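Local atomic coordinates of G protein alpha subunit (Entamoeba histolytica, PDB entry 4FID), a protein that is the alpha subunit of a heterotrimeric G protein, binding guanine nucleotides and probably hydrolysing GTP to relay signals from membrane receptors. Residues A96-E101 with A105-S110; A188-S193 with I214-D219. One frame throughout, in Å; residues are numbered along the deposited sequence.

Contact 1 (A96-E101 with A105-S110); sequences ALWADE and ATYEES
The backbones of 96-101 and 105-110 draw closest where E101 meets A105, with their CA atoms 6.2 Å apart, and then diverge. Between these two runs the amide N of A105 donates to the carbonyl O of E101 at 3.0 Å, the i to i+4 bond of the first turn of helix 101-108. The chain turns between the two helices at D100, the N-cap of helix 101-108, whose OD2 accepts from the backbone N of G102. Its other carboxylate oxygen, OD1, takes the amides of K68 and Y69 and so ties the corner to a neighbouring loop.

Further from the corner the CA atoms of W98 and Y107 lie 9.2 Å apart, and their aromatic side chains span the gap. They form a T-shaped pair in which the six-membered ring of W98 presents its edge to one face of Y107. The planes stand at 90° and the ring centroids are 5.0 Å apart. CH2 of W98 sits above the middle of the phenol ring, 3.7 Å from Y107 CD1, and CZ3 follows it at 3.8 Å from that same carbon. In W98, CG lies anti to the backbone N (chi1 -179°), which carries the indole across to Y107. F123 also meets the indole, and K120 on helix 119-124 touches both aromatic residues.

Chemically, the corner combines a backbone hydrogen bond within the first turn of helix 101-108, the capping of that helix by D100, and an aromatic pair. The perpendicular rings place the C-H edge of the indole, probably weakly positive, against the pi cloud of the tyrosine, and this pair joins two consecutive helices at the surface of the all-helical domain.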
loop_
_atom_site.group_PDB
_atom_site.type_symbol
_atom_site.label_atom_id
_atom_site.label_comp_id
_atom_site.label_asym_id
_atom_site.label_seq_id
_atom_site.Cartn_x
_atom_site.Cartn_y
_atom_site.Cartn_z
ATOM N N ALA A 96 11.491 -24.834 -3.784
ATOM C CA ALA A 96 12.942 -25.015 -3.795
ATOM C C ALA A 96 13.660 -23.687 -4.037
ATOM O O ALA A 96 14.604 -23.351 -3.330
ATOM C CB ALA A 96 13.349 -26.041 -4.855
ATOM N N LEU A 97 13.210 -22.939 -5.036
ATOM C CA LEU A 97 13.799 -21.643 -5.326
ATOM C C LEU A 97 13.788 -20.730 -4.100
ATOM O O LEU A 97 14.811 -20.154 -3.737
ATOM C CB LEU A 97 13.093 -20.973 -6.506
ATOM C CG LEU A 97 13.469 -21.497 -7.900
ATOM C CD1 LEU A 97 12.467 -21.030 -8.970
ATOM C CD2 LEU A 97 14.902 -21.097 -8.262
ATOM N N TRP A 98 12.636 -20.613 -3.455
ATOM C CA TRP A 98 12.483 -19.694 -2.329
ATOM C C TRP A 98 13.348 -20.135 -1.143
ATOM O O TRP A 98 13.711 -19.329 -0.299
ATOM C CB TRP A 98 11.005 -19.587 -1.949
ATOM C CG TRP A 98 10.672 -18.657 -0.822
ATOM C CD1 TRP A 98 9.946 -18.957 0.298
ATOM C CD2 TRP A 98 11.023 -17.276 -0.709
ATOM N NE1 TRP A 98 9.837 -17.854 1.110
ATOM C CE2 TRP A 98 10.487 -16.804 0.509
ATOM C CE3 TRP A 98 11.728 -16.388 -1.521
ATOM C CZ2 TRP A 98 10.639 -15.481 0.930
ATOM C CZ3 TRP A 98 11.884 -15.079 -1.092
ATOM C CH2 TRP A 98 11.344 -14.642 0.119
ATOM N N ALA A 99 13.690 -21.415 -1.096
ATOM C CA ALA A 99 14.553 -21.936 -0.027
ATOM C C ALA A 99 16.039 -21.968 -0.418
ATOM O O ALA A 99 16.904 -22.259 0.401
ATOM C CB ALA A 99 14.086 -23.308 0.408
ATOM N N ASP A 100 16.330 -21.638 -1.667
ATOM C CA ASP A 100 17.694 -21.661 -2.159
ATOM C C ASP A 100 18.497 -20.486 -1.604
ATOM O O ASP A 100 18.004 -19.369 -1.538
ATOM C CB ASP A 100 17.681 -21.638 -3.686
ATOM C CG ASP A 100 19.064 -21.638 -4.272
ATOM O OD1 ASP A 100 19.709 -22.721 -4.231
ATOM O OD2 ASP A 100 19.500 -20.565 -4.764
ATOM N N GLU A 101 19.739 -20.746 -1.217
ATOM C CA GLU A 101 20.590 -19.740 -0.586
ATOM C C GLU A 101 20.768 -18.475 -1.419
ATOM O O GLU A 101 20.732 -17.373 -0.889
ATOM C CB GLU A 101 21.950 -20.353 -0.261
ATOM C CG GLU A 101 21.841 -21.755 0.336
ATOM C CD GLU A 101 23.162 -22.281 0.905
ATOM O OE1 GLU A 101 24.254 -21.864 0.433
ATOM O OE2 GLU A 101 23.094 -23.126 1.829
ATOM N N ALA A 105 19.549 -14.626 -0.516
ATOM C CA ALA A 105 20.515 -13.527 -0.523
ATOM C C ALA A 105 20.079 -12.359 -1.433
ATOM O O ALA A 105 20.300 -11.177 -1.117
ATOM C CB ALA A 105 21.895 -14.043 -0.945
ATOM N N THR A 106 19.475 -12.704 -2.567
ATOM C CA THR A 106 19.029 -11.720 -3.535
ATOM C C THR A 106 17.795 -10.995 -3.007
ATOM O O THR A 106 17.625 -9.787 -3.225
ATOM C CB THR A 106 18.691 -12.399 -4.871
ATOM O OG1 THR A 106 19.873 -13.006 -5.412
ATOM C CG2 THR A 106 18.115 -11.397 -5.866
ATOM N N TYR A 107 16.942 -11.736 -2.302
ATOM C CA TYR A 107 15.740 -11.151 -1.721
ATOM C C TYR A 107 16.105 -10.098 -0.679
ATOM O O TYR A 107 15.464 -9.058 -0.602
ATOM C CB TYR A 107 14.839 -12.232 -1.115
ATOM C CG TYR A 107 13.647 -11.688 -0.357
ATOM C CD1 TYR A 107 12.473 -11.343 -1.017
ATOM C CD2 TYR A 107 13.691 -11.531 1.028
ATOM C CE1 TYR A 107 11.383 -10.846 -0.324
ATOM C CE2 TYR A 107 12.610 -11.046 1.729
ATOM C CZ TYR A 107 11.457 -10.704 1.052
ATOM O OH TYR A 107 10.376 -10.216 1.750
ATOM N N GLU A 108 17.144 -10.372 0.109
ATOM C CA GLU A 108 17.625 -9.429 1.119
ATOM C C GLU A 108 18.222 -8.149 0.521
ATOM O O GLU A 108 18.338 -7.138 1.206
ATOM C CB GLU A 108 18.634 -10.100 2.053
ATOM C CG GLU A 108 18.079 -11.313 2.783
ATOM C CD GLU A 108 16.745 -11.033 3.465
ATOM O OE1 GLU A 108 15.979 -11.994 3.727
ATOM O OE2 GLU A 108 16.455 -9.848 3.739
ATOM N N GLU A 109 18.599 -8.184 -0.754
ATOM C CA GLU A 109 19.073 -6.965 -1.414
ATOM C C GLU A 109 17.932 -6.287 -2.182
ATOM O O GLU A 109 18.157 -5.493 -3.083
ATOM C CB GLU A 109 20.284 -7.249 -2.311
ATOM C CG GLU A 109 21.499 -7.791 -1.555
ATOM C CD GLU A 109 22.778 -7.812 -2.393
ATOM O OE1 GLU A 109 23.849 -8.154 -1.843
ATOM O OE2 GLU A 109 22.721 -7.484 -3.597
ATOM N N SER A 110 16.707 -6.616 -1.793
ATOM C CA SER A 110 15.495 -6.069 -2.376
ATOM C C SER A 110 15.551 -4.556 -2.617
ATOM O O SER A 110 14.844 -4.025 -3.485
ATOM C CB SER A 110 14.340 -6.373 -1.437
ATOM O OG SER A 110 13.117 -6.345 -2.125
#

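Contact 2 (A188-S193 with I214-D219)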
loop_
_atom_site.group_PDB
_atom_site.type_symbol
_atom_site.label_atom_id
_atom_site.label_comp_id
_atom_site.label_asym_id
_atom_site.label_seq_id
_atom_site.Cartn_x
_atom_site.Cartn_y
_atom_site.Cartn_z
ATOM N N ALA A 188 -10.799 14.177 4.201
ATOM C CA ALA A 188 -9.877 13.766 3.167
ATOM C C ALA A 188 -8.731 13.004 3.830
ATOM O O ALA A 188 -8.072 13.525 4.700
ATOM C CB ALA A 188 -9.362 14.986 2.424
ATOM N N ILE A 189 -8.522 11.755 3.448
ATOM C CA ILE A 189 -7.428 10.986 4.008
ATOM C C ILE A 189 -6.287 10.836 2.990
ATOM O O ILE A 189 -6.466 10.242 1.927
ATOM C CB ILE A 189 -7.916 9.600 4.459
ATOM C CG1 ILE A 189 -9.034 9.750 5.500
ATOM C CG2 ILE A 189 -6.757 8.768 5.013
ATOM C CD1 ILE A 189 -9.437 8.439 6.180
ATOM N N PHE A 190 -5.119 11.388 3.310
ATOM C CA PHE A 190 -3.963 11.257 2.428
ATOM C C PHE A 190 -3.080 10.094 2.881
ATOM O O PHE A 190 -2.611 10.069 4.015
ATOM C CB PHE A 190 -3.146 12.562 2.374
ATOM C CG PHE A 190 -1.934 12.489 1.481
ATOM C CD1 PHE A 190 -2.064 12.562 0.096
ATOM C CD2 PHE A 190 -0.662 12.352 2.022
ATOM C CE1 PHE A 190 -0.950 12.499 -0.743
ATOM C CE2 PHE A 190 0.466 12.277 1.192
ATOM C CZ PHE A 190 0.317 12.361 -0.193
ATOM N N VAL A 191 -2.866 9.136 1.984
ATOM C CA VAL A 191 -2.038 7.988 2.274
ATOM C C VAL A 191 -0.692 8.129 1.602
ATOM O O VAL A 191 -0.601 8.526 0.424
ATOM C CB VAL A 191 -2.672 6.688 1.757
ATOM C CG1 VAL A 191 -1.942 5.451 2.363
ATOM C CG2 VAL A 191 -4.149 6.661 2.059
ATOM N N THR A 192 0.357 7.787 2.348
ATOM C CA THR A 192 1.698 7.785 1.793
ATOM C C THR A 192 2.522 6.608 2.341
ATOM O O THR A 192 2.326 6.139 3.466
ATOM C CB THR A 192 2.423 9.144 2.016
ATOM O OG1 THR A 192 3.627 9.198 1.226
ATOM C CG2 THR A 192 2.765 9.349 3.503
ATOM N N SER A 193 3.425 6.116 1.513
ATOM C CA SER A 193 4.254 4.992 1.859
ATOM C C SER A 193 5.491 5.512 2.554
ATOM O O SER A 193 6.202 6.354 2.017
ATOM C CB SER A 193 4.658 4.257 0.582
ATOM O OG SER A 193 5.399 3.088 0.877
ATOM N N ILE A 214 4.973 14.650 -1.353
ATOM C CA ILE A 214 4.861 15.814 -0.491
ATOM C C ILE A 214 4.095 16.912 -1.219
ATOM O O ILE A 214 3.211 17.549 -0.649
ATOM C CB ILE A 214 6.253 16.321 -0.021
ATOM C CG1 ILE A 214 6.827 15.396 1.064
ATOM C CG2 ILE A 214 6.179 17.767 0.487
ATOM C CD1 ILE A 214 8.255 15.755 1.462
ATOM N N ALA A 215 4.418 17.111 -2.490
ATOM C CA ALA A 215 3.783 18.158 -3.256
ATOM C C ALA A 215 2.295 17.819 -3.493
ATOM O O ALA A 215 1.440 18.711 -3.498
ATOM C CB ALA A 215 4.534 18.368 -4.564
ATOM N N VAL A 216 1.981 16.535 -3.666
ATOM C CA VAL A 216 0.584 16.140 -3.738
ATOM C C VAL A 216 -0.139 16.572 -2.471
ATOM O O VAL A 216 -1.160 17.240 -2.518
ATOM C CB VAL A 216 0.413 14.626 -3.893
ATOM C CG1 VAL A 216 -1.032 14.208 -3.515
ATOM C CG2 VAL A 216 0.808 14.162 -5.318
ATOM N N PHE A 217 0.404 16.183 -1.329
ATOM C CA PHE A 217 -0.185 16.578 -0.061
ATOM C C PHE A 217 -0.345 18.102 0.095
ATOM O O PHE A 217 -1.405 18.566 0.501
ATOM C CB PHE A 217 0.595 15.987 1.099
ATOM C CG PHE A 217 0.180 16.524 2.427
ATOM C CD1 PHE A 217 -1.011 16.114 3.011
ATOM C CD2 PHE A 217 0.981 17.440 3.098
ATOM C CE1 PHE A 217 -1.403 16.603 4.251
ATOM C CE2 PHE A 217 0.606 17.941 4.325
ATOM C CZ PHE A 217 -0.586 17.515 4.913
ATOM N N LYS A 218 0.693 18.870 -0.232
ATOM C CA LYS A 218 0.618 20.343 -0.205
ATOM C C LYS A 218 -0.531 20.887 -1.076
ATOM O O LYS A 218 -1.134 21.923 -0.765
ATOM C CB LYS A 218 1.950 20.989 -0.620
ATOM C CG LYS A 218 3.108 20.839 0.383
ATOM C CD LYS A 218 2.746 21.323 1.787
ATOM C CE LYS A 218 3.929 21.212 2.763
ATOM N NZ LYS A 218 3.573 21.705 4.148
ATOM N N ASP A 219 -0.844 20.187 -2.160
ATOM C CA ASP A 219 -2.048 20.511 -2.919
ATOM C C ASP A 219 -3.289 20.385 -2.060
ATOM O O ASP A 219 -4.051 21.348 -1.921
ATOM C CB ASP A 219 -2.192 19.610 -4.131
ATOM C CG ASP A 219 -1.225 19.974 -5.217
ATOM O OD1 ASP A 219 -1.025 19.143 -6.139
ATOM O OD2 ASP A 219 -0.665 21.095 -5.135
#
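One face of the F190 ring receives CB of F217, while V216 brings its CG1 to F190 CE1. The CB of F217 makes a CH-pi contact, 3.9 Å from the F190 ring centroid and 17° off the ring normal. It is displaced toward the rim, with F190 CE2 its nearest carbon at 3.7 Å. Beyond CB, F217 CD1 lies 3.9 Å from F190 CD2, toward the CG end of that ring. The planes of the two rings are inclined at 47°.

In F190, CG lies anti to the backbone N (chi1 180°), which sends the ring out from the strand toward the helix. One helical step separates V216 from F217, so a single turn supplies both partners. Around them F274 and I220 also touch F190, while F217 rests on I233. The F190 side chain further contacts residues of the P-loop, which binds the GDP phosphates in this fold.

Backbone hydrogen bonds hold strand 187-193 between strand 6-12, through I189, and strand 230-236, through A188 and F190. Helix 209-222 covers the sheet here as the connection of a beta-alpha-beta crossover from 187-193 to 230-236, with helix 263-275 as its neighbour on the same apolar layer.

How the contacts relate
Contact 1 closes before contact 2 opens along the chain, and the two fall on opposite sides of the chain's centre, their own centres 34 Å apart and their nearest atoms about 13 Å. They share no helix or strand. Contact 1 joins consecutive helices of the all-helical domain, the insertion characteristic of G-alpha subunits, whereas contact 2 ties the central mixed sheet of the Ras-like domain to a covering helix. GDP lies between the domains, about 9 Å from the side chain of Y107 and about 10 Å from that of F190. The contacts thus belong to the two domains that flank the nucleotide, and neither touches it directly.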